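Local coordinates for protein flavohemoglobin (Malassezia yamatoensis, PDB 6O0A) that binds heme and FAD and is needed for nitric oxide resistance, probably detoxifying nitric oxide as other flavohemoglobins do, at residues A163-N168 with N263-M268; K173-K178 with G256-I261. All blocks are in the same frame, centred on the assembly; numbering follows the deposited sequence.

Interaction 1 of 2, residues A163-N168 with N263-M268; sequences AQQANN and NPYGDM
Asn167 and Asn263 meet amide to amide, each serving the other as donor and acceptor, a compact example of how two loops can be joined through a closed pair of side-chain bonds. Asn263 ND2 gives its hydrogen to Asn167 OD1 at 2.9 Å, in the carbonyl plane and on a lone pair. The return bond, from Asn167 ND2 to Asn263 OD1, is 3.0 Å long and close to straight (169°), though its donor is tilted from the acceptor's carbonyl plane, the two amides being turned 30° from each other. Asn167 reaches across because its CG sits between the backbone N and the carbonyl carbon (chi1 58°). Both of its amide atoms are gripped twice: ND2 also bonds Ala198 O, and OD1 takes Ile169 N, which should fix the rotation of the amide.

Gln165, its chain bent at chi2, lays its amide alongside Asn263 and against Tyr265. Gln165 OE1 comes within 3.2 Å of Asn263 CB while accepting a hydrogen bond from the hydroxyl of Thr200. Gln165 NE2 approaches the phenol obliquely, 3.3 Å from Tyr265 CE1, but the bad angle rules out a bond to the hydroxyl. Instead NE2 bonds Leu161 O and a water, 3.0 Å away, that donates to Pro264 O at 2.7 Å.

Tyr265 touches helix 96-108 at Asn104 and Ala107, and the end of helix 137-163 at Leu161 and Tyr162; with the asparagine pair it joins the loop leaving the globin helices to the one following strand 258-262.

Interaction 2 of 2, residues K173-K178 with G256-I261; sequences KFKLVK and GALLDI
Two neighbouring strands of the six-stranded antiparallel sheet in the FAD-binding region, 171-181 and 258-262, pair here and illustrate how backbone bonding sets the register while the two faces differ in chemistry. Phe174 and Leu259 form the hydrogen-bonded pair, with Phe174 N to Leu259 O at 2.7 Å and Leu259 N to Phe174 O at 2.9 Å. Just before strand 258-262 begins, Leu176 N donates to Ala257 O at 2.9 Å, and Gly256 N to Leu176 O at 2.7 Å. On the side of the sheet where Phe174 points, Ile261 CD1 lies over one face of its ring in a CH-pi contact, 4.1 Å from the centroid; the two side chains cross at about a right angle. On the other side, Lys173 starts with CG anti to the backbone N (chi1 -157°) and then bends at chi2 and chi3, folding its methylenes over Asp260. Its NZ makes a long salt bridge of 3.5 Å to Asp260 OD1 and donates to a water that bonds Leu258 O. The apolar contact of Phe174 with Ile261 thus packs the buried face, whereas on the Lys173 face the water ties the ammonium to the backbone and the long charge pair probably adds modest electrostatic attraction.

Following the chain from the N terminus, the globin helices end with helix 137-163, and the loop segment 163-168 leads on from there as the first half of interaction 1. A few residues later the chain enters strand 171-181, whose 173-178 portion belongs to interaction 2. The intervening strands and helix 246-251 then pass before 256-261 returns to close interaction 2, and 263-268 follows almost at once to close interaction 1. The smaller loop therefore lies within the larger, with the centres 19 Å apart. As a general lesson, the inner closure pairs two neighbouring strands of the antiparallel sheet, while the outer one ties its exit loop back to the connection from the globin helices.

Interaction 1 of 2, residues A163-N168 with N263-M268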
loop_
_atom_site.group_PDB
_atom_site.type_symbol
_atom_site.label_atom_id
_atom_site.label_comp_id
_atom_site.label_asym_id
_atom_site.label_seq_id
_atom_site.Cartn_x
_atom_site.Cartn_y
_atom_site.Cartn_z
ATOM N N ALA A 163 17.127 -9.080 -0.943
ATOM C CA ALA A 163 18.047 -9.997 -0.279
ATOM C C ALA A 163 17.366 -10.823 0.799
ATOM O O ALA A 163 17.910 -11.855 1.199
ATOM C CB ALA A 163 19.229 -9.236 0.325
ATOM N N GLN A 164 16.192 -10.403 1.270
ATOM C CA GLN A 164 15.489 -11.154 2.304
ATOM C C GLN A 164 14.667 -12.314 1.752
ATOM O O GLN A 164 14.142 -13.111 2.542
ATOM C CB GLN A 164 14.567 -10.220 3.093
ATOM C CG GLN A 164 15.281 -9.088 3.816
ATOM C CD GLN A 164 14.325 -8.232 4.625
ATOM O OE1 GLN A 164 13.641 -7.363 4.084
ATOM N NE2 GLN A 164 14.266 -8.481 5.927
ATOM N N GLN A 165 14.548 -12.441 0.433
ATOM C CA GLN A 165 13.620 -13.408 -0.136
ATOM C C GLN A 165 14.211 -14.817 -0.166
ATOM O O GLN A 165 15.428 -15.021 -0.221
ATOM C CB GLN A 165 13.229 -13.010 -1.555
ATOM C CG GLN A 165 12.626 -11.633 -1.619
ATOM C CD GLN A 165 11.500 -11.491 -0.633
ATOM O OE1 GLN A 165 10.543 -12.266 -0.653
ATOM N NE2 GLN A 165 11.616 -10.517 0.259
ATOM N N ALA A 166 13.307 -15.794 -0.186
ATOM C CA ALA A 166 13.650 -17.207 -0.268
ATOM C C ALA A 166 13.882 -17.674 -1.696
ATOM O O ALA A 166 14.137 -18.862 -1.911
ATOM C CB ALA A 166 12.532 -18.045 0.371
ATOM N N ASN A 167 13.797 -16.772 -2.672
ATOM C CA ASN A 167 13.934 -17.129 -4.073
ATOM C C ASN A 167 14.592 -15.958 -4.789
ATOM O O ASN A 167 14.828 -14.902 -4.199
ATOM C CB ASN A 167 12.578 -17.455 -4.692
ATOM C CG ASN A 167 11.608 -16.306 -4.565
ATOM O OD1 ASN A 167 11.866 -15.214 -5.081
ATOM N ND2 ASN A 167 10.489 -16.533 -3.874
ATOM N N ASN A 168 14.884 -16.154 -6.077
ATOM C CA ASN A 168 15.565 -15.144 -6.876
ATOM C C ASN A 168 14.685 -14.634 -8.014
ATOM O O ASN A 168 15.194 -14.209 -9.053
ATOM C CB ASN A 168 16.877 -15.700 -7.430
ATOM C CG ASN A 168 16.658 -16.844 -8.395
ATOM O OD1 ASN A 168 15.567 -17.412 -8.473
ATOM N ND2 ASN A 168 17.701 -17.184 -9.156
ATOM N N ASN A 263 6.493 -11.842 -4.521
ATOM C CA ASN A 263 6.941 -12.073 -3.167
ATOM C C ASN A 263 6.216 -11.114 -2.225
ATOM O O ASN A 263 5.701 -10.080 -2.654
ATOM C CB ASN A 263 8.457 -11.910 -3.109
ATOM C CG ASN A 263 9.178 -13.065 -3.796
ATOM O OD1 ASN A 263 8.662 -14.192 -3.831
ATOM N ND2 ASN A 263 10.359 -12.800 -4.340
ATOM N N PRO A 264 6.125 -11.458 -0.938
ATOM C CA PRO A 264 5.352 -10.632 -0.004
ATOM C C PRO A 264 6.170 -9.457 0.519
ATOM O O PRO A 264 7.369 -9.577 0.788
ATOM C CB PRO A 264 5.019 -11.615 1.123
ATOM C CG PRO A 264 6.243 -12.507 1.178
ATOM C CD PRO A 264 6.697 -12.650 -0.279
ATOM N N TYR A 265 5.499 -8.312 0.671
ATOM C CA TYR A 265 6.156 -7.079 1.088
ATOM C C TYR A 265 5.174 -6.231 1.890
ATOM O O TYR A 265 3.990 -6.549 2.007
ATOM C CB TYR A 265 6.705 -6.309 -0.131
ATOM C CG TYR A 265 7.903 -6.989 -0.759
ATOM C CD1 TYR A 265 9.130 -7.011 -0.107
ATOM C CD2 TYR A 265 7.805 -7.621 -1.997
ATOM C CE1 TYR A 265 10.232 -7.646 -0.657
ATOM C CE2 TYR A 265 8.907 -8.255 -2.565
ATOM C CZ TYR A 265 10.117 -8.265 -1.885
ATOM O OH TYR A 265 11.218 -8.887 -2.425
ATOM N N GLY A 266 5.686 -5.136 2.439
ATOM C CA GLY A 266 4.851 -4.171 3.117
ATOM C C GLY A 266 5.454 -3.874 4.465
ATOM O O GLY A 266 5.995 -4.776 5.109
ATOM N N ASP A 267 5.410 -2.615 4.889
ATOM C CA ASP A 267 6.043 -2.230 6.141
ATOM C C ASP A 267 5.026 -1.974 7.240
ATOM O O ASP A 267 5.405 -1.554 8.335
ATOM C CB ASP A 267 6.948 -1.008 5.943
ATOM C CG ASP A 267 6.191 0.237 5.492
ATOM O OD1 ASP A 267 4.962 0.178 5.279
ATOM O OD2 ASP A 267 6.841 1.293 5.347
ATOM N N MET A 268 3.747 -2.229 6.977
ATOM C CA MET A 268 2.691 -2.013 7.964
ATOM C C MET A 268 2.390 -3.356 8.626
ATOM O O MET A 268 1.379 -4.008 8.359
ATOM C CB MET A 268 1.467 -1.403 7.289
ATOM C CG MET A 268 0.367 -0.982 8.228
ATOM S SD MET A 268 0.977 0.202 9.418
ATOM C CE MET A 268 1.784 1.380 8.331
HETATM O O HOH W 1 9.559 -10.003 2.371
#

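Interaction 2 of 2, residues K173-K178 with G256-I261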
loop_
_atom_site.group_PDB
_atom_site.type_symbol
_atom_site.label_atom_id
_atom_site.label_comp_id
_atom_site.label_asym_id
_atom_site.label_seq_id
_atom_site.Cartn_x
_atom_site.Cartn_y
_atom_site.Cartn_z
ATOM N N LYS A 173 4.405 -18.749 -10.405
ATOM C CA LYS A 173 3.085 -19.238 -10.791
ATOM C C LYS A 173 2.389 -19.914 -9.616
ATOM O O LYS A 173 2.994 -20.738 -8.921
ATOM C CB LYS A 173 3.206 -20.218 -11.959
ATOM C CG LYS A 173 1.933 -20.364 -12.782
ATOM C CD LYS A 173 1.600 -19.089 -13.555
ATOM C CE LYS A 173 2.411 -18.964 -14.834
ATOM N NZ LYS A 173 1.963 -17.795 -15.648
ATOM N N PHE A 174 1.123 -19.554 -9.396
ATOM C CA PHE A 174 0.283 -20.163 -8.376
ATOM C C PHE A 174 -1.004 -20.684 -9.001
ATOM O O PHE A 174 -1.468 -20.173 -10.026
ATOM C CB PHE A 174 -0.068 -19.165 -7.253
ATOM C CG PHE A 174 1.026 -18.992 -6.236
ATOM C CD1 PHE A 174 2.201 -18.331 -6.566
ATOM C CD2 PHE A 174 0.880 -19.490 -4.949
ATOM C CE1 PHE A 174 3.221 -18.172 -5.635
ATOM C CE2 PHE A 174 1.898 -19.339 -4.003
ATOM C CZ PHE A 174 3.070 -18.670 -4.350
ATOM N N LYS A 175 -1.582 -21.692 -8.361
ATOM C CA LYS A 175 -2.852 -22.263 -8.776
ATOM C C LYS A 175 -3.931 -21.899 -7.760
ATOM O O LYS A 175 -3.704 -21.943 -6.544
ATOM C CB LYS A 175 -2.730 -23.786 -8.921
ATOM C CG LYS A 175 -4.041 -24.520 -9.191
ATOM C CD LYS A 175 -3.972 -25.948 -8.657
ATOM C CE LYS A 175 -4.075 -26.974 -9.761
ATOM N NZ LYS A 175 -4.140 -28.364 -9.210
ATOM N N LEU A 176 -5.103 -21.533 -8.259
ATOM C CA LEU A 176 -6.241 -21.249 -7.389
ATOM C C LEU A 176 -6.834 -22.577 -6.921
ATOM O O LEU A 176 -7.340 -23.360 -7.732
ATOM C CB LEU A 176 -7.263 -20.388 -8.134
ATOM C CG LEU A 176 -8.540 -20.082 -7.346
ATOM C CD1 LEU A 176 -8.234 -19.312 -6.031
ATOM C CD2 LEU A 176 -9.536 -19.289 -8.201
ATOM N N VAL A 177 -6.759 -22.857 -5.618
ATOM C CA VAL A 177 -7.231 -24.135 -5.091
ATOM C C VAL A 177 -8.549 -24.024 -4.337
ATOM O O VAL A 177 -9.232 -25.050 -4.172
ATOM C CB VAL A 177 -6.166 -24.820 -4.203
ATOM C CG1 VAL A 177 -4.879 -25.081 -5.002
ATOM C CG2 VAL A 177 -5.877 -23.993 -2.945
ATOM N N LYS A 178 -8.931 -22.835 -3.872
ATOM C CA LYS A 178 -10.199 -22.673 -3.172
ATOM C C LYS A 178 -10.728 -21.265 -3.404
ATOM O O LYS A 178 -9.982 -20.286 -3.324
ATOM C CB LYS A 178 -10.063 -22.945 -1.670
ATOM C CG LYS A 178 -11.398 -23.061 -0.952
ATOM C CD LYS A 178 -11.210 -23.394 0.526
ATOM C CE LYS A 178 -12.548 -23.698 1.190
ATOM N NZ LYS A 178 -12.375 -23.991 2.634
ATOM N N GLY A 256 -8.359 -23.946 -10.175
ATOM C CA GLY A 256 -7.417 -24.500 -11.119
ATOM C C GLY A 256 -6.715 -23.474 -11.988
ATOM O O GLY A 256 -5.707 -23.808 -12.623
ATOM N N ALA A 257 -7.228 -22.246 -12.047
ATOM C CA ALA A 257 -6.587 -21.196 -12.826
ATOM C C ALA A 257 -5.186 -20.903 -12.297
ATOM O O ALA A 257 -4.914 -20.980 -11.093
ATOM C CB ALA A 257 -7.420 -19.919 -12.801
ATOM N N LEU A 258 -4.296 -20.560 -13.215
ATOM C CA LEU A 258 -2.913 -20.233 -12.900
ATOM C C LEU A 258 -2.721 -18.727 -13.017
ATOM O O LEU A 258 -3.030 -18.139 -14.061
ATOM C CB LEU A 258 -1.959 -20.962 -13.853
ATOM C CG LEU A 258 -2.062 -22.483 -13.858
ATOM C CD1 LEU A 258 -1.142 -23.064 -14.917
ATOM C CD2 LEU A 258 -1.718 -23.019 -12.483
ATOM N N LEU A 259 -2.203 -18.110 -11.957
ATOM C CA LEU A 259 -1.870 -16.691 -11.933
ATOM C C LEU A 259 -0.498 -16.529 -11.298
ATOM O O LEU A 259 -0.089 -17.345 -10.466
ATOM C CB LEU A 259 -2.904 -15.855 -11.132
ATOM C CG LEU A 259 -4.345 -15.805 -11.658
ATOM C CD1 LEU A 259 -5.183 -14.856 -10.827
ATOM C CD2 LEU A 259 -4.343 -15.366 -13.112
ATOM N N ASP A 260 0.206 -15.466 -11.668
ATOM C CA ASP A 260 1.495 -15.170 -11.052
ATOM C C ASP A 260 1.292 -14.340 -9.786
ATOM O O ASP A 260 0.438 -13.446 -9.744
ATOM C CB ASP A 260 2.408 -14.420 -12.036
ATOM C CG ASP A 260 3.126 -15.360 -13.018
ATOM O OD1 ASP A 260 3.359 -16.542 -12.688
ATOM O OD2 ASP A 260 3.490 -14.910 -14.116
ATOM N N ILE A 261 2.080 -14.639 -8.748
ATOM C CA ILE A 261 2.023 -13.904 -7.483
ATOM C C ILE A 261 3.433 -13.475 -7.104
ATOM O O ILE A 261 4.383 -14.265 -7.200
ATOM C CB ILE A 261 1.403 -14.739 -6.347
ATOM C CG1 ILE A 261 0.009 -15.224 -6.758
ATOM C CG2 ILE A 261 1.334 -13.899 -5.054
ATOM C CD1 ILE A 261 -0.801 -15.901 -5.641
HETATM O O HOH W 2 -0.883 -17.892 -16.149
#